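Local coordinates for protein L-talarate/galactarate dehydratase (Salmonella typhimurium, PDB 2PP0) that dehydrates L-talarate and galactarate to 5-keto-4-deoxy-D-glucarate with the help of magnesium, and also epimerises L-talarate to galactarate, at residues Leu380-Gln383 / Ala384-Trp387; Asn17-Thr20 / Ala21-Gly25; Ile237-Gly240 / Arg241-Gln245. One frame throughout, in Å; residues are numbered along the deposited sequence.

Overall arrangement
Along the chain, interaction 2 comes first, interaction 3 follows and interaction 1 lies near the C-terminus; none touches another. Interaction 2 starts the short helix 21-24, just before strand 28-40 of the antiparallel sheet, and interaction 1 forms the short helix 382-386 that leads into strand 388-395 of the same sheet; their centres are about 39 Å apart. Interaction 3 lies in the later part of helix 233-243 of the TIM-barrel-like domain, its centre about 62 Å from that of interaction 2 and about 45 Å from that of interaction 1, across the chain's centre from both. Strands near the two termini thus pair in one four-stranded sheet with strands 57-69 and 74-81, while the third contact belongs to the barrel that carries the magnesium ligands.

Interaction 1: Leu380-Gln383 / Ala384-Trp387; sequences LSEQ and ARRW
The side chain of Q383 lies over one face of the W387 indole and also meets one face of the R386 guanidinium. Its CG stands 3.5 Å from the centroid of the six-membered ring of W387, only 6° off the ring normal, a CH-pi contact. Further along, Q383 NE2 sits over the same indole towards its rim, 3.1 Å from W387 CE2, with amide and ring planes 47° apart. NE2 also lies over the centre of the R386 guanidinium, whose plane is steeply inclined to the amide. This placement follows from a bend at chi2 (60°), which carries the end of the Q383 chain forward, toward R386 and W387. On the other flank, L380 CD1 covers one face of the R385 guanidinium near its rim, 3.7 Å from R385 NH2, while R385 NH1 forms a salt bridge with E66.

S381 is the N-cap: its OG accepts from A384 N at 3.2 Å, and the same hydroxyl is bonded to P355 O. Backbone bonds from R386 N to E382 O (3.0 Å) and from W387 N to Q383 O (2.9 Å) complete this short turn of helix. The helix lies against the antiparallel sheet, L380 resting on I64 of strand 57-69 and W387 on L38 and P39 of strand 28-40, before the chain enters strand 388-395.

Interaction 2: Asn17-Thr20 / Ala21-Gly25; sequences NTRT and AAETG
T20 and E23 grip each other in both directions at the start of helix 21-24. T20 OG1 accepts from E23 N at 3.2 Å in a fairly straight bond (163°), while T20 N gives its hydrogen to E23 OE1 at 2.9 Å; the place of that carboxylate oxygen is less sure in the model. The two side chains cross at about a right angle, E23 CG coming within 3.2 Å of T20 OG1. Both owe their positions to the first torsion. In T20, OG1 lies between the backbone N and the carbonyl carbon (chi1 65°), which directs it to E23 N, in the first turn; the same setting in E23 (chi1 66°) turns its otherwise extended chain back towards T20 N.

One turn on, T24 binds the T20 carbonyl twice. T24 N reaches T20 O at 3.1 Å and T24 OG1 donates to the same oxygen at 3.0 Å, the hydroxyl tilted from the carbonyl plane. The methyl of T24 meets R19, CG2 lying 3.5 Å from R19 NE and obliquely placed against the guanidinium.

Further out, the second subunit packs alongside: D372 of that subunit forms a long, weak ion pair with R19 and touches T24, and its S371 and D160 lie against A21 and A22. In the same chain, A22 O accepts from R27. The reciprocal pair of T20 and E23 is a capping box, which closes the N-terminal end of a helix, here a single short turn at the subunit interface; its T20 N to E23 OE1 half is the less certain one.

Interaction 3: Ile237-Gly240 / Arg241-Gln245; sequences IRMG and RKMEQ
M239 and M243, one turn apart on the buried side of helix 233-243, meet through their terminal methyls, CE to CE 4.1 Å. The two chains reach that point by different paths: M239 is bent at both chi2 (-66°) and chi3, whereas M243 runs out extended beyond CG. Outside the pair, W231 touches both methionines, and helix 203-217 closes over them, with C203 and I207 against M239 and L210 against M243. G240 is also buried here; its carbonyl oxygen is approached by E244 CG at 3.1 Å and takes a weak bond from M243 N, whose main bond goes to M239 O at 2.9 Å.

The other flank is more exposed to solvent. There I237 CD1 lies over one face of the R241 guanidinium, towards its rim and 3.5 Å from R241 NE. The bend of R241 at chi2 (-66°) brings the guanidinium back over the ethyl branch of I237, and NH1 has a weak bond to A269 O. R238 and K242, both exposed, are linked by the backbone bond from K242 N to R238 O at 3.2 Å. Beyond M243, Q245 NE2 donates almost straight to K242 O at 2.7 Å (176°), with the acceptor in the plane of its amide.

This helix links strands 223-226 and 251-252 in a beta-alpha-beta unit, and the side chain of M243 lies about 10 Å from those of the magnesium ligands D226 and E252. The contact divides by chemistry: methionines supply apolar packing between neighbouring barrel helices, the arginine offers a flat face to an aliphatic branch, and the polar ends of Q245 and E244 are taken up by hydrogen bonds, the first to K242 O and the second, through OE2, to T272 OG1.

Interaction 1: Leu380-Gln383 / Ala384-Trp387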
loop_
_atom_site.group_PDB
_atom_site.type_symbol
_atom_site.label_atom_id
_atom_site.label_comp_id
_atom_site.label_asym_id
_atom_site.label_seq_id
_atom_site.Cartn_x
_atom_site.Cartn_y
_atom_site.Cartn_z
ATOM N N LEU B 380 -26.637 2.697 5.409
ATOM C CA LEU B 380 -27.362 3.964 5.377
ATOM C C LEU B 380 -28.724 3.861 6.053
ATOM O O LEU B 380 -29.516 2.967 5.750
ATOM C CB LEU B 380 -27.537 4.428 3.933
ATOM C CG LEU B 380 -26.243 4.789 3.199
ATOM C CD1 LEU B 380 -26.539 5.065 1.732
ATOM C CD2 LEU B 380 -25.599 6.003 3.864
ATOM N N SER B 381 -28.984 4.786 6.970
ATOM C CA SER B 381 -30.236 4.826 7.715
ATOM C C SER B 381 -31.341 5.478 6.898
ATOM O O SER B 381 -31.089 6.044 5.833
ATOM C CB SER B 381 -30.054 5.646 8.980
ATOM O OG SER B 381 -29.945 7.016 8.633
ATOM N N GLU B 382 -32.565 5.412 7.417
ATOM C CA GLU B 382 -33.708 6.014 6.745
ATOM C C GLU B 382 -33.552 7.528 6.799
ATOM O O GLU B 382 -33.928 8.230 5.864
ATOM C CB GLU B 382 -35.014 5.585 7.428
ATOM C CG GLU B 382 -36.277 6.234 6.872
ATOM C CD GLU B 382 -36.401 6.100 5.365
ATOM O OE1 GLU B 382 -36.069 5.024 4.825
ATOM O OE2 GLU B 382 -36.847 7.074 4.717
ATOM N N GLN B 383 -32.980 8.020 7.895
ATOM C CA GLN B 383 -32.762 9.450 8.076
ATOM C C GLN B 383 -31.846 10.036 6.995
ATOM O O GLN B 383 -32.010 11.191 6.594
ATOM C CB GLN B 383 -32.156 9.723 9.453
ATOM C CG GLN B 383 -32.049 11.202 9.780
ATOM C CD GLN B 383 -33.403 11.885 9.785
ATOM O OE1 GLN B 383 -34.276 11.539 10.577
ATOM N NE2 GLN B 383 -33.585 12.858 8.894
ATOM N N ALA B 384 -30.879 9.241 6.534
ATOM C CA ALA B 384 -29.955 9.679 5.494
ATOM C C ALA B 384 -30.736 9.886 4.200
ATOM O O ALA B 384 -30.399 10.750 3.388
ATOM C CB ALA B 384 -28.854 8.639 5.284
ATOM N N ARG B 385 -31.780 9.087 4.011
ATOM C CA ARG B 385 -32.605 9.203 2.816
ATOM C C ARG B 385 -33.474 10.446 2.957
ATOM O O ARG B 385 -33.663 11.189 1.998
ATOM C CB ARG B 385 -33.487 7.964 2.649
ATOM C CG ARG B 385 -32.714 6.646 2.628
ATOM C CD ARG B 385 -31.659 6.623 1.524
ATOM N NE ARG B 385 -31.102 5.285 1.347
ATOM C CZ ARG B 385 -30.170 4.966 0.452
ATOM N NH1 ARG B 385 -29.666 5.889 -0.360
ATOM N NH2 ARG B 385 -29.750 3.711 0.361
ATOM N N ARG B 386 -33.998 10.663 4.160
ATOM C CA ARG B 386 -34.836 11.824 4.434
ATOM C C ARG B 386 -34.053 13.108 4.175
ATOM O O ARG B 386 -34.613 14.099 3.715
ATOM C CB ARG B 386 -35.309 11.827 5.892
ATOM C CG ARG B 386 -36.661 11.171 6.161
ATOM C CD ARG B 386 -37.076 11.440 7.612
ATOM N NE ARG B 386 -36.943 12.863 7.951
ATOM C CZ ARG B 386 -37.025 13.357 9.185
ATOM N NH1 ARG B 386 -37.241 12.543 10.214
ATOM N NH2 ARG B 386 -36.878 14.662 9.399
ATOM N N TRP B 387 -32.758 13.087 4.480
ATOM C CA TRP B 387 -31.916 14.263 4.289
ATOM C C TRP B 387 -31.325 14.414 2.892
ATOM O O TRP B 387 -30.579 15.356 2.631
ATOM C CB TRP B 387 -30.783 14.275 5.313
ATOM C CG TRP B 387 -31.219 14.671 6.691
ATOM C CD1 TRP B 387 -32.262 15.489 7.016
ATOM C CD2 TRP B 387 -30.582 14.323 7.926
ATOM N NE1 TRP B 387 -32.312 15.676 8.374
ATOM C CE2 TRP B 387 -31.292 14.974 8.958
ATOM C CE3 TRP B 387 -29.477 13.528 8.261
ATOM C CZ2 TRP B 387 -30.934 14.855 10.304
ATOM C CZ3 TRP B 387 -29.122 13.410 9.599
ATOM C CH2 TRP B 387 -29.849 14.072 10.604
#

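Interaction 2: Asn17-Thr20 / Ala21-Gly25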
loop_
_atom_site.group_PDB
_atom_site.type_symbol
_atom_site.label_atom_id
_atom_site.label_comp_id
_atom_site.label_asym_id
_atom_site.label_seq_id
_atom_site.Cartn_x
_atom_site.Cartn_y
_atom_site.Cartn_z
ATOM N N ASN B 17 -5.381 -24.857 -17.592
ATOM C CA ASN B 17 -6.472 -23.902 -17.413
ATOM C C ASN B 17 -6.252 -22.778 -18.423
ATOM O O ASN B 17 -5.113 -22.397 -18.698
ATOM C CB ASN B 17 -6.457 -23.340 -15.981
ATOM C CG ASN B 17 -7.645 -22.425 -15.688
ATOM O OD1 ASN B 17 -7.795 -21.924 -14.571
ATOM N ND2 ASN B 17 -8.493 -22.209 -16.689
ATOM N N THR B 18 -7.333 -22.250 -18.985
ATOM C CA THR B 18 -7.198 -21.189 -19.964
ATOM C C THR B 18 -8.027 -19.953 -19.623
ATOM O O THR B 18 -7.994 -18.963 -20.354
ATOM C CB THR B 18 -7.576 -21.696 -21.377
ATOM O OG1 THR B 18 -6.955 -22.970 -21.609
ATOM C CG2 THR B 18 -7.094 -20.714 -22.444
ATOM N N ARG B 19 -8.764 -19.999 -18.516
ATOM C CA ARG B 19 -9.572 -18.849 -18.122
ATOM C C ARG B 19 -8.647 -17.766 -17.573
ATOM O O ARG B 19 -7.672 -18.066 -16.882
ATOM C CB ARG B 19 -10.602 -19.243 -17.064
ATOM C CG ARG B 19 -11.506 -20.387 -17.486
ATOM C CD ARG B 19 -12.641 -20.589 -16.496
ATOM N NE ARG B 19 -13.607 -19.497 -16.560
ATOM C CZ ARG B 19 -14.412 -19.271 -17.596
ATOM N NH1 ARG B 19 -14.371 -20.066 -18.657
ATOM N NH2 ARG B 19 -15.258 -18.247 -17.574
ATOM N N THR B 20 -8.952 -16.512 -17.892
ATOM C CA THR B 20 -8.133 -15.389 -17.447
ATOM C C THR B 20 -8.864 -14.522 -16.428
ATOM O O THR B 20 -10.090 -14.512 -16.375
ATOM C CB THR B 20 -7.734 -14.489 -18.634
ATOM O OG1 THR B 20 -8.906 -13.875 -19.183
ATOM C CG2 THR B 20 -7.050 -15.308 -19.721
ATOM N N ALA B 21 -8.100 -13.798 -15.616
ATOM C CA ALA B 21 -8.687 -12.914 -14.619
ATOM C C ALA B 21 -9.511 -11.841 -15.344
ATOM O O ALA B 21 -10.525 -11.365 -14.834
ATOM C CB ALA B 21 -7.586 -12.260 -13.784
ATOM N N ALA B 22 -9.071 -11.474 -16.542
ATOM C CA ALA B 22 -9.766 -10.461 -17.324
ATOM C C ALA B 22 -11.199 -10.871 -17.658
ATOM O O ALA B 22 -12.139 -10.106 -17.449
ATOM C CB ALA B 22 -8.990 -10.170 -18.610
ATOM N N GLU B 23 -11.371 -12.086 -18.162
ATOM C CA GLU B 23 -12.698 -12.553 -18.544
ATOM C C GLU B 23 -13.601 -13.003 -17.399
ATOM O O GLU B 23 -14.820 -12.981 -17.539
ATOM C CB GLU B 23 -12.568 -13.688 -19.563
ATOM C CG GLU B 23 -11.933 -14.948 -19.009
ATOM C CD GLU B 23 -11.403 -15.860 -20.099
ATOM O OE1 GLU B 23 -11.073 -17.023 -19.787
ATOM O OE2 GLU B 23 -11.306 -15.412 -21.263
ATOM N N THR B 24 -13.020 -13.388 -16.267
ATOM C CA THR B 24 -13.820 -13.870 -15.142
ATOM C C THR B 24 -14.139 -12.860 -14.044
ATOM O O THR B 24 -15.051 -13.078 -13.247
ATOM C CB THR B 24 -13.143 -15.092 -14.475
ATOM O OG1 THR B 24 -11.878 -14.700 -13.921
ATOM C CG2 THR B 24 -12.915 -16.193 -15.498
ATOM N N GLY B 25 -13.399 -11.758 -13.994
ATOM C CA GLY B 25 -13.628 -10.762 -12.959
ATOM C C GLY B 25 -15.023 -10.159 -12.883
ATOM O O GLY B 25 -15.752 -10.112 -13.873
#

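Interaction 3: Ile237-Gly240 / Arg241-Gln245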
loop_
_atom_site.group_PDB
_atom_site.type_symbol
_atom_site.label_atom_id
_atom_site.label_comp_id
_atom_site.label_asym_id
_atom_site.label_seq_id
_atom_site.Cartn_x
_atom_site.Cartn_y
_atom_site.Cartn_z
ATOM N N ILE B 237 4.224 31.179 18.371
ATOM C CA ILE B 237 5.351 30.820 19.227
ATOM C C ILE B 237 5.138 31.272 20.670
ATOM O O ILE B 237 5.458 30.538 21.609
ATOM C CB ILE B 237 6.683 31.406 18.697
ATOM C CG1 ILE B 237 7.838 30.974 19.607
ATOM C CG2 ILE B 237 6.606 32.924 18.628
ATOM C CD1 ILE B 237 8.010 29.470 19.715
ATOM N N ARG B 238 4.589 32.470 20.843
ATOM C CA ARG B 238 4.327 33.007 22.175
ATOM C C ARG B 238 3.297 32.145 22.905
ATOM O O ARG B 238 3.481 31.802 24.073
ATOM C CB ARG B 238 3.843 34.457 22.071
ATOM C CG ARG B 238 3.487 35.096 23.403
ATOM C CD ARG B 238 3.511 36.622 23.317
ATOM N NE ARG B 238 2.749 37.137 22.180
ATOM C CZ ARG B 238 1.436 36.990 22.019
ATOM N NH1 ARG B 238 0.717 36.337 22.926
ATOM N NH2 ARG B 238 0.839 37.500 20.948
ATOM N N MET B 239 2.215 31.792 22.220
ATOM C CA MET B 239 1.202 30.943 22.833
ATOM C C MET B 239 1.786 29.553 23.068
ATOM O O MET B 239 1.459 28.893 24.052
ATOM C CB MET B 239 -0.034 30.844 21.937
ATOM C CG MET B 239 -0.930 32.074 21.987
ATOM S SD MET B 239 -1.694 32.311 23.605
ATOM C CE MET B 239 -3.330 31.670 23.284
ATOM N N GLY B 240 2.662 29.121 22.164
ATOM C CA GLY B 240 3.280 27.812 22.289
ATOM C C GLY B 240 4.157 27.693 23.518
ATOM O O GLY B 240 4.169 26.656 24.179
ATOM N N ARG B 241 4.899 28.752 23.820
ATOM C CA ARG B 241 5.777 28.762 24.984
ATOM C C ARG B 241 4.925 28.701 26.246
ATOM O O ARG B 241 5.227 27.961 27.185
ATOM C CB ARG B 241 6.610 30.049 25.032
ATOM C CG ARG B 241 7.515 30.308 23.833
ATOM C CD ARG B 241 8.623 29.282 23.716
ATOM N NE ARG B 241 9.665 29.745 22.805
ATOM C CZ ARG B 241 10.626 28.970 22.313
ATOM N NH1 ARG B 241 10.682 27.681 22.641
ATOM N NH2 ARG B 241 11.534 29.483 21.493
ATOM N N LYS B 242 3.863 29.499 26.250
ATOM C CA LYS B 242 2.946 29.599 27.376
ATOM C C LYS B 242 2.145 28.322 27.623
ATOM O O LYS B 242 1.735 28.050 28.752
ATOM C CB LYS B 242 1.984 30.768 27.141
ATOM C CG LYS B 242 1.088 31.104 28.323
ATOM C CD LYS B 242 1.884 31.732 29.455
ATOM C CE LYS B 242 1.005 32.004 30.670
ATOM N NZ LYS B 242 -0.198 32.808 30.314
ATOM N N MET B 243 1.921 27.540 26.571
ATOM C CA MET B 243 1.150 26.306 26.702
ATOM C C MET B 243 1.976 25.070 27.029
ATOM O O MET B 243 1.415 24.008 27.297
ATOM C CB MET B 243 0.351 26.048 25.419
ATOM C CG MET B 243 -0.792 27.018 25.194
ATOM S SD MET B 243 -1.690 26.695 23.673
ATOM C CE MET B 243 -3.085 27.659 23.920
ATOM N N GLU B 244 3.300 25.193 27.010
ATOM C CA GLU B 244 4.162 24.044 27.298
ATOM C C GLU B 244 3.911 23.456 28.685
ATOM O O GLU B 244 4.213 22.291 28.940
ATOM C CB GLU B 244 5.641 24.435 27.159
ATOM C CG GLU B 244 6.070 24.704 25.719
ATOM C CD GLU B 244 7.055 23.672 25.188
ATOM O OE1 GLU B 244 8.277 23.874 25.349
ATOM O OE2 GLU B 244 6.608 22.654 24.617
ATOM N N GLN B 245 3.344 24.266 29.573
ATOM C CA GLN B 245 3.063 23.837 30.939
ATOM C C GLN B 245 1.867 22.891 31.050
ATOM O O GLN B 245 1.763 22.130 32.014
ATOM C CB GLN B 245 2.827 25.063 31.824
ATOM C CG GLN B 245 1.645 25.917 31.396
ATOM C CD GLN B 245 1.584 27.244 32.135
ATOM O OE1 GLN B 245 1.495 27.283 33.364
ATOM N NE2 GLN B 245 1.632 28.341 31.386
#